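Local coordinates for peptide methionine sulfoxide reductase MsrA (Treponema denticola ATCC 35405, PDB 5FA9), which probably repairs oxidised proteins by reducing methionine sulfoxide back to methionine, with MsrA and MsrB units fused in one chain, at residues Arg292-Asp297 and Glu302-Tyr307; Glu207-Asp212 and Gly216-Ser221. The protein carries 2 engineered substitutions. One frame throughout, in Å; residues are numbered along the deposited sequence.

Interaction 1: residues Arg292-Asp297 and Glu302-Tyr307; sequences RFIPYD and EGYGDY
Arg292, Ile294, Glu302 and Tyr304 illustrate how a salt bridge can be laid over an aliphatic side chain. Ile294 shows it atom by atom. From its CB, on the strand's Glu302 side, the chain divides. CG2 leaves on one branch and approaches the carboxylate, 3.8 Å from Glu302 OE1. The other branch stands anti to the carbonyl carbon (chi1 -55°), and its CG1 lies over the centre of one face of the Arg292 guanidinium, 4.2 Å from that plane. At the tip, CD1 reaches Tyr304, 3.5 Å from CE1, with the isoleucine chain roughly perpendicular to the tyrosine side chain; the same methyl is 3.7 Å from Glu302 OE1. The short helix 296-299 begins at the end of the first segment and leads toward the second, ended by a Schellman motif whose C-prime residue is Gly303 at positive phi (93°). Glu302 and Tyr304, on either side of this glycine in sequence, both reach Ile294. The Arg292 chain, extended from CG to NE, carries NH2 to within 3.0 Å of Glu302 OE1 in a salt bridge, the guanidinium and carboxylate planes differing by 21°. One oxygen thus has the charged nitrogen as well as the Ile294 methyls beside it. The Tyr304 hydroxyl lies near the plane of the guanidinium at its edge, at a long 4.3 Å from NH1; its probable hydrogen-bond partner is Gly216 O, at a separation short enough to leave the details doubtful. Farther along the loop, Asp306 makes a salt bridge to Lys117, while the ring of Tyr304 also rests on Ile209, Val211 and Pro218.

Interaction 2: residues Glu207-Asp212 and Gly216-Ser221; sequences EGIYVD and GKPLFS
Tyr210 O takes two backbone donors from the facing strand, Leu219 N at 2.8 Å and Phe220 N at 3.2 Å, a clear example of how one carbonyl can satisfy both residues of an irregularity. The nearer donor sits almost on the line of the C=O bond, whereas Phe220 N lies in the carbonyl plane on a lone pair. Phe220 returns the favour: its O receives Tyr210 N at 2.7 Å in a practically straight bond (177°) and also lies in the plane of the Tyr210 ring, at its edge. Leu219 and Phe220 opposite a single Tyr210 define a classic beta bulge, here in the hairpin 208-212/218-221 of the SelR domain. Beyond it the register has moved by one, so Val211 faces Pro218 in a non-hydrogen-bonded pair, where the proline's missing N-H costs no bond to this partner strand. Closer to the turn, Asp212 N gives to Lys217 O at 2.8 Å from above the carbonyl plane, and Asp212 O accepts Gly216 N at 2.7 Å, more bent at 143°. The buried polar ends have partners outside the two segments, some close in sequence: Asp212 OD1 bonds Thr214 in the turn and OD2 bonds Ser261, and Lys217 NZ meets Glu165, Gln242 O and Thr263. Ser221 OG is bonded to Tyr310 O and Leu223 N. Among the side chains, Ile209 lies alongside Pro218, pointing the same way, with CD1 4.0 Å from CG. With CG beside its backbone N (chi1 -60°), Leu219 crosses Asp212 at an angle, CD1 3.7 Å from CB.

In the fold
Interaction 2 closes before interaction 1 opens along the chain, and their centres lie about 7 Å apart. Both draw on one antiparallel three-stranded sheet, in the order 218-221, 208-212, 291-295, with the middle strand shared as neighbour by both outer ones. Arg292 N reaches Val211 O at 2.8 Å, continuing the hairpin's bonding into the third strand. The loop 302-307 is no part of the sheet but packs against it, the Tyr307 ring resting on Pro218. Since this loop follows the SelR region and also reaches Lys117, which belongs to the MsrA part, it probably forms one point of contact between the two fused units.

Interaction 1: residues Arg292-Asp297 and Glu302-Tyr307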
ATOM      1  N   ARG B 292       3.544  32.711   5.589  1.00 49.33           N
ATOM      2  CA  ARG B 292       2.453  33.581   6.011  1.00 40.93           C
ATOM      3  C   ARG B 292       1.212  32.745   6.304  1.00 44.91           C
ATOM      4  O   ARG B 292       0.680  32.084   5.412  1.00 44.24           O
ATOM      5  CB  ARG B 292       2.152  34.629   4.939  1.00 46.55           C
ATOM      6  CG  ARG B 292       0.988  35.544   5.278  1.00 42.29           C
ATOM      7  CD  ARG B 292       0.797  36.603   4.202  1.00 56.56           C
ATOM      8  NE  ARG B 292      -0.596  37.026   4.086  1.00 67.81           N
ATOM      9  CZ  ARG B 292      -1.377  36.739   3.049  1.00 76.41           C
ATOM     10  NH1 ARG B 292      -0.901  36.026   2.038  1.00 72.51           N
ATOM     11  NH2 ARG B 292      -2.633  37.162   3.022  1.00 75.07           N
ATOM     12  N   PHE B 293       0.751  32.775   7.551  1.00 47.32           N
ATOM     13  CA  PHE B 293      -0.392  31.962   7.952  1.00 39.34           C
ATOM     14  C   PHE B 293      -1.722  32.601   7.573  1.00 42.33           C
ATOM     15  O   PHE B 293      -1.940  33.794   7.790  1.00 42.37           O
ATOM     16  CB  PHE B 293      -0.360  31.694   9.458  1.00 38.89           C
ATOM     17  CG  PHE B 293      -1.543  30.915   9.958  1.00 43.32           C
ATOM     18  CD1 PHE B 293      -1.642  29.554   9.721  1.00 46.46           C
ATOM     19  CD2 PHE B 293      -2.554  31.542  10.671  1.00 43.24           C
ATOM     20  CE1 PHE B 293      -2.729  28.832  10.180  1.00 44.53           C
ATOM     21  CE2 PHE B 293      -3.643  30.825  11.133  1.00 37.36           C
ATOM     22  CZ  PHE B 293      -3.730  29.469  10.887  1.00 40.38           C
ATOM     23  N   ILE B 294      -2.609  31.790   7.006  1.00 37.38           N
ATOM     24  CA  ILE B 294      -3.938  32.241   6.621  1.00 44.94           C
ATOM     25  C   ILE B 294      -5.002  31.362   7.266  1.00 41.71           C
ATOM     26  O   ILE B 294      -5.152  30.197   6.898  1.00 43.08           O
ATOM     27  CB  ILE B 294      -4.119  32.229   5.092  1.00 42.49           C
ATOM     28  CG1 ILE B 294      -3.025  33.066   4.425  1.00 42.41           C
ATOM     29  CG2 ILE B 294      -5.503  32.732   4.713  1.00 39.14           C
ATOM     30  CD1 ILE B 294      -3.220  33.261   2.945  1.00 59.75           C
ATOM     31  N   PRO B 295      -5.743  31.920   8.238  1.00 46.49           N
ATOM     32  CA  PRO B 295      -6.783  31.193   8.977  1.00 45.35           C
ATOM     33  C   PRO B 295      -7.830  30.575   8.054  1.00 41.86           C
ATOM     34  O   PRO B 295      -8.137  31.147   7.008  1.00 39.38           O
ATOM     35  CB  PRO B 295      -7.410  32.277   9.859  1.00 46.62           C
ATOM     36  CG  PRO B 295      -6.346  33.308  10.004  1.00 38.81           C
ATOM     37  CD  PRO B 295      -5.616  33.314   8.696  1.00 41.04           C
ATOM     38  N   TYR B 296      -8.360  29.420   8.446  1.00 32.09           N
ATOM     39  CA  TYR B 296      -9.360  28.707   7.655  1.00 45.45           C
ATOM     40  C   TYR B 296     -10.580  29.574   7.357  1.00 48.83           C
ATOM     41  O   TYR B 296     -11.127  29.535   6.255  1.00 48.79           O
ATOM     42  CB  TYR B 296      -9.789  27.428   8.381  1.00 46.44           C
ATOM     43  CG  TYR B 296     -10.778  26.579   7.613  1.00 45.15           C
ATOM     44  CD1 TYR B 296     -10.348  25.700   6.628  1.00 42.89           C
ATOM     45  CD2 TYR B 296     -12.140  26.649   7.879  1.00 51.75           C
ATOM     46  CE1 TYR B 296     -11.246  24.919   5.925  1.00 50.18           C
ATOM     47  CE2 TYR B 296     -13.046  25.872   7.181  1.00 39.85           C
ATOM     48  CZ  TYR B 296     -12.594  25.009   6.206  1.00 50.47           C
ATOM     49  OH  TYR B 296     -13.488  24.232   5.507  1.00 43.12           O
ATOM     50  N   ASP B 297     -11.000  30.353   8.349  1.00 46.86           N
ATOM     51  CA  ASP B 297     -12.163  31.223   8.216  1.00 56.32           C
ATOM     52  C   ASP B 297     -11.966  32.308   7.159  1.00 49.61           C
ATOM     53  O   ASP B 297     -12.928  32.768   6.545  1.00 62.66           O
ATOM     54  CB  ASP B 297     -12.497  31.873   9.561  1.00 54.10           C
ATOM     55  CG  ASP B 297     -12.998  30.874  10.583  1.00 78.25           C
ATOM     56  OD1 ASP B 297     -13.327  29.735  10.192  1.00 70.11           O
ATOM     57  OD2 ASP B 297     -13.062  31.229  11.779  1.00 94.52           O
ATOM     58  N   GLU B 302      -9.950  35.413   0.969  1.00 57.02           N
ATOM     59  CA  GLU B 302      -8.668  35.856   0.429  1.00 55.77           C
ATOM     60  C   GLU B 302      -8.284  35.085  -0.832  1.00 52.33           C
ATOM     61  O   GLU B 302      -7.163  35.205  -1.323  1.00 53.28           O
ATOM     62  CB  GLU B 302      -7.564  35.723   1.480  1.00 56.33           C
ATOM     63  CG  GLU B 302      -7.734  36.643   2.676  1.00 46.27           C
ATOM     64  CD  GLU B 302      -6.606  36.513   3.676  1.00 67.73           C
ATOM     65  OE1 GLU B 302      -5.471  36.205   3.255  1.00 80.31           O
ATOM     66  OE2 GLU B 302      -6.850  36.720   4.883  1.00 76.03           O
ATOM     67  N   GLY B 303      -9.220  34.296  -1.352  1.00 55.63           N
ATOM     68  CA  GLY B 303      -9.033  33.640  -2.633  1.00 45.79           C
ATOM     69  C   GLY B 303      -8.464  32.234  -2.580  1.00 45.54           C
ATOM     70  O   GLY B 303      -8.085  31.678  -3.610  1.00 42.65           O
ATOM     71  N   TYR B 304      -8.401  31.655  -1.386  1.00 37.84           N
ATOM     72  CA  TYR B 304      -7.834  30.318  -1.224  1.00 43.35           C
ATOM     73  C   TYR B 304      -8.910  29.263  -0.981  1.00 42.28           C
ATOM     74  O   TYR B 304      -8.706  28.320  -0.217  1.00 34.98           O
ATOM     75  CB  TYR B 304      -6.820  30.312  -0.079  1.00 36.80           C
ATOM     76  CG  TYR B 304      -5.588  31.141  -0.363  1.00 54.43           C
ATOM     77  CD1 TYR B 304      -5.546  32.489  -0.034  1.00 50.16           C
ATOM     78  CD2 TYR B 304      -4.474  30.579  -0.971  1.00 43.92           C
ATOM     79  CE1 TYR B 304      -4.425  33.254  -0.297  1.00 51.10           C
ATOM     80  CE2 TYR B 304      -3.347  31.335  -1.237  1.00 53.78           C
ATOM     81  CZ  TYR B 304      -3.328  32.672  -0.897  1.00 56.21           C
ATOM     82  OH  TYR B 304      -2.211  33.432  -1.158  1.00 40.88           O
ATOM     83  N   GLY B 305     -10.051  29.425  -1.644  1.00 39.52           N
ATOM     84  CA  GLY B 305     -11.168  28.510  -1.488  1.00 34.78           C
ATOM     85  C   GLY B 305     -10.890  27.101  -1.976  1.00 37.71           C
ATOM     86  O   GLY B 305     -11.505  26.142  -1.509  1.00 40.74           O
ATOM     87  N   ASP B 306      -9.965  26.969  -2.919  1.00 36.53           N
ATOM     88  CA  ASP B 306      -9.649  25.671  -3.505  1.00 37.56           C
ATOM     89  C   ASP B 306      -8.820  24.792  -2.571  1.00 45.82           C
ATOM     90  O   ASP B 306      -8.666  23.594  -2.812  1.00 44.51           O
ATOM     91  CB  ASP B 306      -8.905  25.854  -4.829  1.00 41.47           C
ATOM     92  CG  ASP B 306      -9.792  26.418  -5.922  1.00 57.73           C
ATOM     93  OD1 ASP B 306     -11.026  26.445  -5.732  1.00 49.92           O
ATOM     94  OD2 ASP B 306      -9.255  26.835  -6.970  1.00 68.48           O
ATOM     95  N   TYR B 307      -8.294  25.385  -1.504  1.00 34.41           N
ATOM     96  CA  TYR B 307      -7.375  24.681  -0.616  1.00 37.59           C
ATOM     97  C   TYR B 307      -8.014  24.282   0.713  1.00 37.46           C
ATOM     98  O   TYR B 307      -7.331  23.798   1.615  1.00 40.01           O
ATOM     99  CB  TYR B 307      -6.135  25.541  -0.359  1.00 36.89           C
ATOM    100  CG  TYR B 307      -5.366  25.882  -1.615  1.00 38.03           C
ATOM    101  CD1 TYR B 307      -4.396  25.022  -2.114  1.00 39.51           C
ATOM    102  CD2 TYR B 307      -5.614  27.061  -2.306  1.00 41.12           C
ATOM    103  CE1 TYR B 307      -3.693  25.327  -3.264  1.00 35.21           C
ATOM    104  CE2 TYR B 307      -4.914  27.376  -3.456  1.00 39.65           C
ATOM    105  CZ  TYR B 307      -3.956  26.506  -3.930  1.00 40.02           C
ATOM    106  OH  TYR B 307      -3.256  26.815  -5.075  1.00 42.39           O
TER

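Interaction 2: residues Glu207-Asp212 and Gly216-Ser221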
ATOM      1  N   GLU B 207      -6.072  26.429  12.758  1.00 50.06           N
ATOM      2  CA  GLU B 207      -6.421  25.816  11.481  1.00 46.98           C
ATOM      3  C   GLU B 207      -6.297  26.808  10.334  1.00 40.36           C
ATOM      4  O   GLU B 207      -6.769  27.942  10.421  1.00 52.08           O
ATOM      5  CB  GLU B 207      -7.838  25.245  11.524  1.00 44.57           C
ATOM      6  CG  GLU B 207      -8.021  24.110  12.513  1.00 48.02           C
ATOM      7  CD  GLU B 207      -9.419  23.529  12.474  1.00 67.66           C
ATOM      8  OE1 GLU B 207      -9.596  22.443  11.883  1.00 71.44           O
ATOM      9  OE2 GLU B 207     -10.342  24.160  13.030  1.00 62.56           O
ATOM     10  N   GLY B 208      -5.656  26.368   9.257  1.00 41.23           N
ATOM     11  CA  GLY B 208      -5.434  27.209   8.097  1.00 36.04           C
ATOM     12  C   GLY B 208      -4.269  26.701   7.273  1.00 35.01           C
ATOM     13  O   GLY B 208      -3.765  25.604   7.510  1.00 34.68           O
ATOM     14  N   ILE B 209      -3.841  27.497   6.301  1.00 39.60           N
ATOM     15  CA  ILE B 209      -2.719  27.119   5.453  1.00 42.46           C
ATOM     16  C   ILE B 209      -1.526  28.045   5.661  1.00 39.94           C
ATOM     17  O   ILE B 209      -1.681  29.198   6.066  1.00 38.33           O
ATOM     18  CB  ILE B 209      -3.103  27.129   3.960  1.00 35.97           C
ATOM     19  CG1 ILE B 209      -3.626  28.507   3.550  1.00 35.94           C
ATOM     20  CG2 ILE B 209      -4.141  26.061   3.672  1.00 37.90           C
ATOM     21  CD1 ILE B 209      -3.911  28.635   2.068  1.00 29.70           C
ATOM     22  N   TYR B 210      -0.336  27.529   5.378  1.00 41.02           N
ATOM     23  CA  TYR B 210       0.875  28.334   5.430  1.00 33.30           C
ATOM     24  C   TYR B 210       1.325  28.636   4.010  1.00 36.15           C
ATOM     25  O   TYR B 210       1.553  27.732   3.206  1.00 36.75           O
ATOM     26  CB  TYR B 210       1.971  27.624   6.224  1.00 35.12           C
ATOM     27  CG  TYR B 210       1.632  27.472   7.689  1.00 41.51           C
ATOM     28  CD1 TYR B 210       0.877  26.397   8.141  1.00 39.06           C
ATOM     29  CD2 TYR B 210       2.053  28.413   8.619  1.00 39.72           C
ATOM     30  CE1 TYR B 210       0.559  26.260   9.478  1.00 39.67           C
ATOM     31  CE2 TYR B 210       1.740  28.284   9.958  1.00 36.30           C
ATOM     32  CZ  TYR B 210       0.993  27.206  10.382  1.00 39.85           C
ATOM     33  OH  TYR B 210       0.680  27.074  11.714  1.00 36.65           O
ATOM     34  N   VAL B 211       1.446  29.923   3.715  1.00 37.62           N
ATOM     35  CA  VAL B 211       1.672  30.386   2.357  1.00 34.98           C
ATOM     36  C   VAL B 211       3.080  30.955   2.170  1.00 37.81           C
ATOM     37  O   VAL B 211       3.689  31.447   3.121  1.00 32.87           O
ATOM     38  CB  VAL B 211       0.593  31.446   1.991  1.00 38.41           C
ATOM     39  CG1 VAL B 211       1.209  32.768   1.548  1.00 42.40           C
ATOM     40  CG2 VAL B 211      -0.375  30.896   0.956  1.00 43.45           C
ATOM     41  N   ASP B 212       3.598  30.864   0.946  1.00 41.94           N
ATOM     42  CA  ASP B 212       4.885  31.464   0.606  1.00 39.93           C
ATOM     43  C   ASP B 212       4.814  32.971   0.817  1.00 46.82           C
ATOM     44  O   ASP B 212       3.996  33.656   0.202  1.00 48.95           O
ATOM     45  CB  ASP B 212       5.270  31.137  -0.842  1.00 47.83           C
ATOM     46  CG  ASP B 212       6.724  31.467  -1.158  1.00 54.59           C
ATOM     47  OD1 ASP B 212       7.334  32.291  -0.444  1.00 46.80           O
ATOM     48  OD2 ASP B 212       7.258  30.902  -2.136  1.00 54.37           O
ATOM     49  N   GLY B 216       2.800  34.030  -2.243  1.00 43.49           N
ATOM     50  CA  GLY B 216       1.425  33.836  -1.822  1.00 47.14           C
ATOM     51  C   GLY B 216       0.879  32.454  -2.137  1.00 45.66           C
ATOM     52  O   GLY B 216      -0.297  32.179  -1.902  1.00 51.42           O
ATOM     53  N   LYS B 217       1.725  31.591  -2.689  1.00 46.81           N
ATOM     54  CA  LYS B 217       1.326  30.223  -3.009  1.00 47.89           C
ATOM     55  C   LYS B 217       1.358  29.328  -1.771  1.00 40.92           C
ATOM     56  O   LYS B 217       2.338  29.333  -1.026  1.00 39.80           O
ATOM     57  CB  LYS B 217       2.230  29.647  -4.100  1.00 41.83           C
ATOM     58  CG  LYS B 217       1.896  28.220  -4.503  1.00 44.25           C
ATOM     59  CD  LYS B 217       2.697  27.791  -5.720  1.00 39.71           C
ATOM     60  CE  LYS B 217       2.639  26.286  -5.920  1.00 42.97           C
ATOM     61  NZ  LYS B 217       3.465  25.852  -7.081  1.00 49.66           N
ATOM     62  N   PRO B 218       0.280  28.557  -1.546  1.00 37.33           N
ATOM     63  CA  PRO B 218       0.185  27.625  -0.415  1.00 33.93           C
ATOM     64  C   PRO B 218       1.302  26.584  -0.417  1.00 36.70           C
ATOM     65  O   PRO B 218       1.605  26.010  -1.463  1.00 34.10           O
ATOM     66  CB  PRO B 218      -1.179  26.960  -0.625  1.00 31.16           C
ATOM     67  CG  PRO B 218      -1.964  27.961  -1.398  1.00 41.02           C
ATOM     68  CD  PRO B 218      -0.972  28.605  -2.321  1.00 40.53           C
ATOM     69  N   LEU B 219       1.902  26.351   0.745  1.00 33.89           N
ATOM     70  CA  LEU B 219       3.013  25.411   0.856  1.00 32.67           C
ATOM     71  C   LEU B 219       2.720  24.286   1.845  1.00 40.52           C
ATOM     72  O   LEU B 219       3.070  23.130   1.601  1.00 33.08           O
ATOM     73  CB  LEU B 219       4.290  26.143   1.271  1.00 33.72           C
ATOM     74  CG  LEU B 219       4.782  27.243   0.332  1.00 36.99           C
ATOM     75  CD1 LEU B 219       5.983  27.956   0.933  1.00 40.35           C
ATOM     76  CD2 LEU B 219       5.122  26.668  -1.033  1.00 32.75           C
ATOM     77  N   PHE B 220       2.082  24.624   2.961  1.00 33.44           N
ATOM     78  CA  PHE B 220       1.795  23.637   3.995  1.00 34.37           C
ATOM     79  C   PHE B 220       0.415  23.829   4.614  1.00 34.15           C
ATOM     80  O   PHE B 220      -0.139  24.929   4.601  1.00 33.08           O
ATOM     81  CB  PHE B 220       2.866  23.686   5.087  1.00 42.92           C
ATOM     82  CG  PHE B 220       4.250  23.373   4.593  1.00 44.35           C
ATOM     83  CD1 PHE B 220       4.677  22.060   4.476  1.00 31.37           C
ATOM     84  CD2 PHE B 220       5.124  24.391   4.245  1.00 39.45           C
ATOM     85  CE1 PHE B 220       5.949  21.768   4.019  1.00 36.92           C
ATOM     86  CE2 PHE B 220       6.396  24.105   3.788  1.00 41.18           C
ATOM     87  CZ  PHE B 220       6.809  22.793   3.675  1.00 49.15           C
ATOM     88  N   SER B 221      -0.134  22.744   5.152  1.00 35.95           N
ATOM     89  CA  SER B 221      -1.418  22.782   5.840  1.00 35.85           C
ATOM     90  C   SER B 221      -1.243  22.584   7.341  1.00 33.98           C
ATOM     91  O   SER B 221      -0.330  21.884   7.781  1.00 33.00           O
ATOM     92  CB  SER B 221      -2.360  21.714   5.278  1.00 34.19           C
ATOM     93  OG  SER B 221      -3.554  21.638   6.036  1.00 35.94           O
TER